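PDB 6PWK: GGDEF and EAL domain-containing protein from Vibrio cholerae O1 str. 2010EL-1786, which probably acts as a c-di-GMP receptor of the LapD type, helping to control large adhesins and with them cell adhesion and biofilm formation. Local coordinates for residues A[62-65]-A[66-70]; A[110-113]-A[114-117]; A[18-21]-A[22-25]. All coordinates share one frame; numbering follows the deposited sequence.

All three contacts belong to the GGDEF domain, and two of them lie beside the same c-di-GMP molecule. Contact 1, on helix 53-80, meets a guanine directly; the nucleotide is also held by R28, E96 and D156 of the second subunit, so it spans two copies of the protein. Contact 3, the loop before helix 28-41, abuts contact 1 where V22 CG1 packs on D68 CB at 3.8 Å, with their centres 15 Å apart; the V22 side chain and the ligand have their nearest atoms about 6 Å apart. Contact 2, on helix 106-118, stands apart: its nearest atoms are about 12 Å from contact 1 and about 11 Å from contact 3.

Contact 1. Residues A[62-65]-A[66-70]; sequences KGYE and AGDGM. With C2E (9,9'-[(2R,3R,3aS,5S,7aR,9R,10R,10aS,12S,14aR)-3,5,10,12-tetrahydroxy-5,12-dioxidooctahydro-2H,7H-difuro[3,2-d:3',2'-j][1,3,7,9,2,8]tetraoxadiphosphacyclododecine-2,9-diyl]bis(2-amino-1,9-dihydro-6H-purin-6-one)), chain G.
Y64 and D68 sit one turn apart on helix 53-80 of the GGDEF domain, and together they receive one guanine of c-di-GMP. Diguanylate cyclases use an aspartate on this helix to recognise the guanine of GTP, and D68 probably keeps that role for the base here. On this side the packing is close. D68 N donates to Y64 O at 2.7 Å, linking the two residues across one turn of the helix. The Y64 ring offers one face to the guanine, with CZ 3.5 Å from C41 of the ligand. E65 CG lies over the opposite face, 4.2 Å above the plane. Y64 gets its ring there by placing CG between its own N and carbonyl carbon (chi1 62°). D68 OD2 lies at the ring edge, near its plane. OD1 is bonded to Y59 OH, and this, with the bond OD2 makes to the ligand, probably restrains rotation of the carboxylate. Away from the ligand the turn is looser. The helix kinks here, G63 leaves helical backbone angles, and the bond from G67 N to G63 O is weak, at 3.5 Å. K62 and A66 meet merely through their CB atoms, 4.0 Å apart, while the rest of K62 runs out from the exposed surface. Back at the ligand, D68 OD2 accepts from N21, the exocyclic amine of the guanine, at 3.2 Å and 146°.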
loop_
_atom_site.group_PDB
_atom_site.type_symbol
_atom_site.label_atom_id
_atom_site.label_comp_id
_atom_site.label_asym_id
_atom_site.label_seq_id
_atom_site.Cartn_x
_atom_site.Cartn_y
_atom_site.Cartn_z
ATOM N N LYS A 62 14.569 -1.690 7.870
ATOM C CA LYS A 62 15.749 -0.935 8.272
ATOM C C LYS A 62 15.871 0.401 7.541
ATOM O O LYS A 62 16.941 1.019 7.567
ATOM C CB LYS A 62 17.014 -1.772 8.052
ATOM C CG LYS A 62 17.155 -2.961 8.994
ATOM C CD LYS A 62 17.560 -2.510 10.388
ATOM C CE LYS A 62 17.384 -3.622 11.405
ATOM N NZ LYS A 62 17.276 -3.075 12.786
ATOM N N GLY A 63 14.804 0.867 6.898
ATOM C CA GLY A 63 14.849 2.124 6.175
ATOM C C GLY A 63 15.343 1.961 4.751
ATOM O O GLY A 63 15.587 0.857 4.255
ATOM N N TYR A 64 15.492 3.100 4.074
ATOM C CA TYR A 64 15.947 3.102 2.691
ATOM C C TYR A 64 17.447 3.308 2.548
ATOM O O TYR A 64 17.998 2.982 1.490
ATOM C CB TYR A 64 15.212 4.179 1.881
ATOM C CG TYR A 64 15.456 5.591 2.358
ATOM C CD1 TYR A 64 14.634 6.172 3.314
ATOM C CD2 TYR A 64 16.500 6.350 1.844
ATOM C CE1 TYR A 64 14.850 7.465 3.751
ATOM C CE2 TYR A 64 16.725 7.640 2.276
ATOM C CZ TYR A 64 15.897 8.194 3.228
ATOM O OH TYR A 64 16.117 9.482 3.657
ATOM N N GLU A 65 18.116 3.849 3.570
ATOM C CA GLU A 65 19.572 3.933 3.525
ATOM C C GLU A 65 20.190 2.545 3.441
ATOM O O GLU A 65 21.122 2.314 2.662
ATOM C CB GLU A 65 20.102 4.680 4.749
ATOM C CG GLU A 65 19.490 6.050 4.976
ATOM C CD GLU A 65 18.546 6.073 6.162
ATOM O OE1 GLU A 65 17.738 5.130 6.302
ATOM O OE2 GLU A 65 18.620 7.030 6.962
ATOM N N ALA A 66 19.679 1.603 4.238
ATOM C CA ALA A 66 20.139 0.223 4.142
ATOM C C ALA A 66 19.600 -0.457 2.892
ATOM O O ALA A 66 20.270 -1.325 2.319
ATOM C CB ALA A 66 19.726 -0.555 5.392
ATOM N N GLY A 67 18.397 -0.081 2.455
ATOM C CA GLY A 67 17.841 -0.680 1.253
ATOM C C GLY A 67 18.601 -0.280 0.001
ATOM O O GLY A 67 18.893 -1.119 -0.855
ATOM N N ASP A 68 18.921 1.011 -0.128
ATOM C CA ASP A 68 19.694 1.466 -1.280
ATOM C C ASP A 68 21.085 0.849 -1.287
ATOM O O ASP A 68 21.605 0.482 -2.348
ATOM C CB ASP A 68 19.787 2.992 -1.286
ATOM C CG ASP A 68 18.460 3.658 -1.590
ATOM O OD1 ASP A 68 17.422 2.963 -1.555
ATOM O OD2 ASP A 68 18.457 4.874 -1.870
ATOM N N GLY A 69 21.704 0.726 -0.109
ATOM C CA GLY A 69 23.010 0.091 -0.033
ATOM C C GLY A 69 22.991 -1.360 -0.472
ATOM O O GLY A 69 23.957 -1.845 -1.068
ATOM N N MET A 70 21.897 -2.071 -0.192
ATOM C CA MET A 70 21.796 -3.463 -0.618
ATOM C C MET A 70 21.559 -3.563 -2.120
ATOM O O MET A 70 22.064 -4.483 -2.776
ATOM C CB MET A 70 20.680 -4.171 0.149
ATOM C CG MET A 70 20.601 -5.661 -0.123
ATOM S SD MET A 70 22.161 -6.490 0.232
ATOM C CE MET A 70 21.687 -7.500 1.629
HETATM P P1 C2E G . 14.942 16.531 -0.275
HETATM O O2P C2E G . 14.204 15.702 -1.292
HETATM O O1P C2E G . 15.856 17.390 -1.100
HETATM O "O5'" C2E G . 13.956 17.585 0.496
HETATM C "C5'" C2E G . 13.184 16.871 1.391
HETATM C "C4'" C2E G . 11.968 17.556 2.043
HETATM O "O4'" C2E G . 11.317 18.248 1.155
HETATM C "C3'" C2E G . 11.055 16.359 2.367
HETATM O "O3'" C2E G . 11.249 15.914 3.621
HETATM C "C2'" C2E G . 9.631 16.898 2.148
HETATM O "O2'" C2E G . 9.060 17.479 3.402
HETATM C "C1'" C2E G . 9.752 17.842 1.243
HETATM N N9 C2E G . 9.186 17.380 -0.001
HETATM C C8 C2E G . 10.378 17.100 -0.587
HETATM N N7 C2E G . 10.097 16.613 -1.817
HETATM C C5 C2E G . 8.775 16.596 -1.986
HETATM C C6 C2E G . 7.856 16.165 -3.146
HETATM O O6 C2E G . 8.303 15.739 -4.159
HETATM N N1 C2E G . 6.429 16.274 -3.015
HETATM C C2 C2E G . 5.851 16.791 -1.791
HETATM N N2 C2E G . 4.424 16.949 -1.538
HETATM N N3 C2E G . 6.740 17.189 -0.717
HETATM C C4 C2E G . 8.218 17.078 -0.849
HETATM P P11 C2E G . 11.639 14.295 3.607
HETATM O O21 C2E G . 10.519 13.343 3.270
HETATM O O11 C2E G . 12.017 13.951 5.021
HETATM O O5A C2E G . 13.029 14.214 2.704
HETATM C C5A C2E G . 14.197 14.374 3.472
HETATM C C4A C2E G . 15.412 13.968 2.732
HETATM O O4A C2E G . 15.561 12.675 2.853
HETATM C C3A C2E G . 15.312 14.317 1.081
HETATM O O3A C2E G . 15.924 15.659 0.750
HETATM C C2A C2E G . 15.922 13.434 0.498
HETATM O O2A C2E G . 17.343 13.866 0.243
HETATM C C1A C2E G . 15.866 12.141 1.477
HETATM N N91 C2E G . 14.954 11.280 1.098
HETATM C C81 C2E G . 13.629 11.266 1.328
HETATM N N71 C2E G . 13.172 10.149 0.726
HETATM C C51 C2E G . 14.201 9.515 0.158
HETATM C C61 C2E G . 14.314 8.225 -0.651
HETATM O O61 C2E G . 13.333 7.607 -0.854
HETATM N N11 C2E G . 15.573 7.757 -1.158
HETATM C C21 C2E G . 16.771 8.512 -0.910
HETATM N N21 C2E G . 18.062 8.060 -1.413
HETATM N N31 C2E G . 16.652 9.747 -0.135
HETATM C C41 C2E G . 15.329 10.222 0.390
#

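Contact 2. Residues A[110-113]-A[114-117]; sequences KIVA and ESII
S115 folds its hydroxyl back over the carbonyl of V112, one turn earlier on helix 106-118, the crossover helix that links strands 96-102 and 136-142 of the GGDEF sheet. OG sits between the serine's own N and carbonyl carbon (chi1 61°), which turns it back toward the preceding turn to donate to V112 O at 2.6 Å. The same oxygen takes the regular helical bond from I116 N at 2.9 Å. Both donors arrive from one face of the carbonyl plane, the hydroxyl far more bent than the amide, with a C=O...OG angle of 112°. This lets a polar side chain on a partly exposed flank satisfy itself on the backbone. The flank toward the sheet is apolar. V112 and I116 follow each other along it, touching lightly through V112 CG1 and I116 CD1 at 4.3 Å, and rest on M101 and I99 of strand 96-102. A113 and I117 face strand 136-142, where A113 meets L137 and V139, and I117 also meets L137. I117 leans back toward the preceding turn, and its N donates to A113 O at 3.3 Å. On another flank K110 makes a cation-pi contact with F172, and E114 lies against N169 and Y170. The E114 chain bends at chi2 (75°), which carries OE1 back along the helix to 3.7 Å from K110 O.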
loop_
_atom_site.group_PDB
_atom_site.type_symbol
_atom_site.label_atom_id
_atom_site.label_comp_id
_atom_site.label_asym_id
_atom_site.label_seq_id
_atom_site.Cartn_x
_atom_site.Cartn_y
_atom_site.Cartn_z
ATOM N N LYS A 110 22.239 -21.407 -18.822
ATOM C CA LYS A 110 22.100 -22.073 -17.532
ATOM C C LYS A 110 23.332 -21.858 -16.661
ATOM O O LYS A 110 23.211 -21.644 -15.450
ATOM C CB LYS A 110 21.837 -23.565 -17.739
ATOM C CG LYS A 110 20.512 -23.881 -18.426
ATOM C CD LYS A 110 20.184 -25.366 -18.312
ATOM C CE LYS A 110 18.733 -25.662 -18.667
ATOM N NZ LYS A 110 18.510 -25.770 -20.136
ATOM N N ILE A 111 24.526 -21.908 -17.260
ATOM C CA ILE A 111 25.745 -21.663 -16.493
ATOM C C ILE A 111 25.811 -20.207 -16.045
ATOM O O ILE A 111 26.268 -19.904 -14.937
ATOM C CB ILE A 111 26.983 -22.066 -17.319
ATOM C CG1 ILE A 111 26.931 -23.558 -17.647
ATOM C CG2 ILE A 111 28.265 -21.729 -16.569
ATOM C CD1 ILE A 111 28.154 -24.065 -18.381
ATOM N N VAL A 112 25.355 -19.284 -16.896
ATOM C CA VAL A 112 25.265 -17.887 -16.486
ATOM C C VAL A 112 24.231 -17.725 -15.378
ATOM O O VAL A 112 24.475 -17.038 -14.378
ATOM C CB VAL A 112 24.943 -16.995 -17.701
ATOM C CG1 VAL A 112 24.712 -15.563 -17.261
ATOM C CG2 VAL A 112 26.067 -17.071 -18.723
ATOM N N ALA A 113 23.069 -18.365 -15.529
ATOM C CA ALA A 113 22.050 -18.306 -14.487
ATOM C C ALA A 113 22.517 -19.006 -13.217
ATOM O O ALA A 113 22.216 -18.554 -12.106
ATOM C CB ALA A 113 20.745 -18.923 -14.991
ATOM N N GLU A 114 23.250 -20.113 -13.358
ATOM C CA GLU A 114 23.807 -20.778 -12.186
ATOM C C GLU A 114 24.826 -19.887 -11.488
ATOM O O GLU A 114 24.887 -19.848 -10.253
ATOM C CB GLU A 114 24.447 -22.107 -12.588
ATOM C CG GLU A 114 24.203 -23.235 -11.605
ATOM C CD GLU A 114 22.787 -23.773 -11.682
ATOM O OE1 GLU A 114 22.352 -24.142 -12.793
ATOM O OE2 GLU A 114 22.105 -23.817 -10.637
ATOM N N SER A 115 25.631 -19.158 -12.266
ATOM C CA SER A 115 26.616 -18.260 -11.675
ATOM C C SER A 115 25.958 -17.056 -11.016
ATOM O O SER A 115 26.489 -16.527 -10.034
ATOM C CB SER A 115 27.614 -17.802 -12.737
ATOM O OG SER A 115 26.958 -17.086 -13.769
ATOM N N ILE A 116 24.812 -16.610 -11.538
ATOM C CA ILE A 116 24.099 -15.493 -10.921
ATOM C C ILE A 116 23.683 -15.853 -9.501
ATOM O O ILE A 116 23.939 -15.104 -8.552
ATOM C CB ILE A 116 22.883 -15.087 -11.772
ATOM C CG1 ILE A 116 23.328 -14.423 -13.074
ATOM C CG2 ILE A 116 21.974 -14.150 -10.991
ATOM C CD1 ILE A 116 22.194 -14.139 -14.023
ATOM N N ILE A 117 23.053 -17.017 -9.334
ATOM C CA ILE A 117 22.502 -17.394 -8.034
ATOM C C ILE A 117 23.614 -17.577 -7.009
ATOM O O ILE A 117 23.534 -17.062 -5.888
ATOM C CB ILE A 117 21.644 -18.663 -8.173
ATOM C CG1 ILE A 117 20.481 -18.402 -9.129
ATOM C CG2 ILE A 117 21.137 -19.114 -6.812
ATOM C CD1 ILE A 117 19.964 -19.644 -9.798
#

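Contact 3. Residues A[18-21]-A[22-25]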
loop_
_atom_site.group_PDB
_atom_site.type_symbol
_atom_site.label_atom_id
_atom_site.label_comp_id
_atom_site.label_asym_id
_atom_site.label_seq_id
_atom_site.Cartn_x
_atom_site.Cartn_y
_atom_site.Cartn_z
ATOM N N TYR A 18 19.593 7.169 -18.836
ATOM C CA TYR A 18 19.713 5.720 -18.942
ATOM C C TYR A 18 20.330 5.030 -17.733
ATOM O O TYR A 18 20.367 3.795 -17.713
ATOM C CB TYR A 18 20.530 5.348 -20.187
ATOM C CG TYR A 18 19.872 5.723 -21.496
ATOM C CD1 TYR A 18 18.499 5.585 -21.666
ATOM C CD2 TYR A 18 20.617 6.222 -22.555
ATOM C CE1 TYR A 18 17.892 5.930 -22.859
ATOM C CE2 TYR A 18 20.018 6.569 -23.750
ATOM C CZ TYR A 18 18.655 6.420 -23.897
ATOM O OH TYR A 18 18.051 6.764 -25.085
ATOM N N LEU A 19 20.816 5.763 -16.733
ATOM C CA LEU A 19 21.470 5.155 -15.580
ATOM C C LEU A 19 20.628 5.358 -14.328
ATOM O O LEU A 19 20.206 6.482 -14.031
ATOM C CB LEU A 19 22.870 5.734 -15.363
ATOM C CG LEU A 19 23.711 5.047 -14.283
ATOM C CD1 LEU A 19 24.363 3.787 -14.834
ATOM C CD2 LEU A 19 24.755 5.994 -13.711
ATOM N N ASP A 20 20.393 4.271 -13.599
ATOM C CA ASP A 20 19.699 4.347 -12.319
ATOM C C ASP A 20 20.689 4.735 -11.227
ATOM O O ASP A 20 21.687 4.030 -11.033
ATOM C CB ASP A 20 19.042 3.012 -11.989
ATOM C CG ASP A 20 18.532 2.950 -10.563
ATOM O OD1 ASP A 20 17.562 3.668 -10.242
ATOM O OD2 ASP A 20 19.102 2.180 -9.761
ATOM N N PRO A 21 20.461 5.833 -10.500
ATOM C CA PRO A 21 21.469 6.286 -9.525
ATOM C C PRO A 21 21.728 5.301 -8.398
ATOM O O PRO A 21 22.864 5.216 -7.913
ATOM C CB PRO A 21 20.873 7.600 -8.997
ATOM C CG PRO A 21 19.922 8.046 -10.058
ATOM C CD PRO A 21 19.353 6.792 -10.643
ATOM N N VAL A 22 20.714 4.552 -7.964
ATOM C CA VAL A 22 20.883 3.662 -6.817
ATOM C C VAL A 22 21.788 2.489 -7.180
ATOM O O VAL A 22 22.848 2.289 -6.576
ATOM C CB VAL A 22 19.517 3.176 -6.305
ATOM C CG1 VAL A 22 19.686 2.390 -5.013
ATOM C CG2 VAL A 22 18.576 4.353 -6.104
ATOM N N SER A 23 21.382 1.700 -8.174
ATOM C CA SER A 23 22.120 0.495 -8.531
ATOM C C SER A 23 23.377 0.785 -9.341
ATOM O O SER A 23 24.240 -0.091 -9.447
ATOM C CB SER A 23 21.221 -0.456 -9.323
ATOM O OG SER A 23 20.814 0.131 -10.548
ATOM N N HIS A 24 23.497 1.985 -9.909
ATOM C CA HIS A 24 24.562 2.314 -10.856
ATOM C C HIS A 24 24.575 1.345 -12.038
ATOM O O HIS A 24 25.622 1.081 -12.633
ATOM C CB HIS A 24 25.936 2.358 -10.178
ATOM C CG HIS A 24 26.938 3.201 -10.902
ATOM N ND1 HIS A 24 26.917 4.579 -10.861
ATOM C CD2 HIS A 24 27.984 2.864 -11.693
ATOM C CE1 HIS A 24 27.911 5.054 -11.592
ATOM N NE2 HIS A 24 28.573 4.035 -12.107
ATOM N N LEU A 25 23.408 0.803 -12.370
ATOM C CA LEU A 25 23.189 -0.005 -13.559
ATOM C C LEU A 25 22.297 0.769 -14.520
ATOM O O LEU A 25 21.830 1.869 -14.220
ATOM C CB LEU A 25 22.559 -1.352 -13.191
ATOM C CG LEU A 25 23.403 -2.360 -12.414
ATOM C CD1 LEU A 25 22.546 -3.543 -11.992
ATOM C CD2 LEU A 25 24.580 -2.824 -13.256
#
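The chain leaves helix 3-18 at L19 and doubles back, segments 18-21 and 22-25 running 143° apart and tied by D20 N, which donates to L25 O at 2.9 Å. A second, weak bond from H24 N to D20 O lies inside that one, and H24 itself takes left-handed helical angles as the chain turns. The D20 carboxylate grips the far end of the bend. With CG anti to its N (chi1 169°), D20 brings OD2 over S23, where it accepts twice: from the backbone N of S23 at 2.8 Å in an almost straight bond (172°), and from S23 OG at 2.8 Å. The hydroxyl uses the anti lone pair, whereas the amide approaches on the same anti side but tilted out of the carboxylate plane. R91 adds a salt bridge to OD2, which would probably stabilise the negative charge. D20, P21, V22 and S23 probably correspond to the DxLT motif near the start of GGDEF domains, here with valine and serine in its last two places. S23 OG also accepts from L25 N at 3.2 Å, making an ST turn, so the one hydroxyl joins the carboxylate to the returning arm of the loop. On the outer side L19 and H24 cross obliquely, L19 CD2 coming to 3.8 Å from H24 ND1, while L19 CD1 rests 3.2 Å from L25 O. L25 points into the domain onto A75 and F97. V22 leans on V71 of helix 53-80, and its carbonyl oxygen accepts from R72 NE.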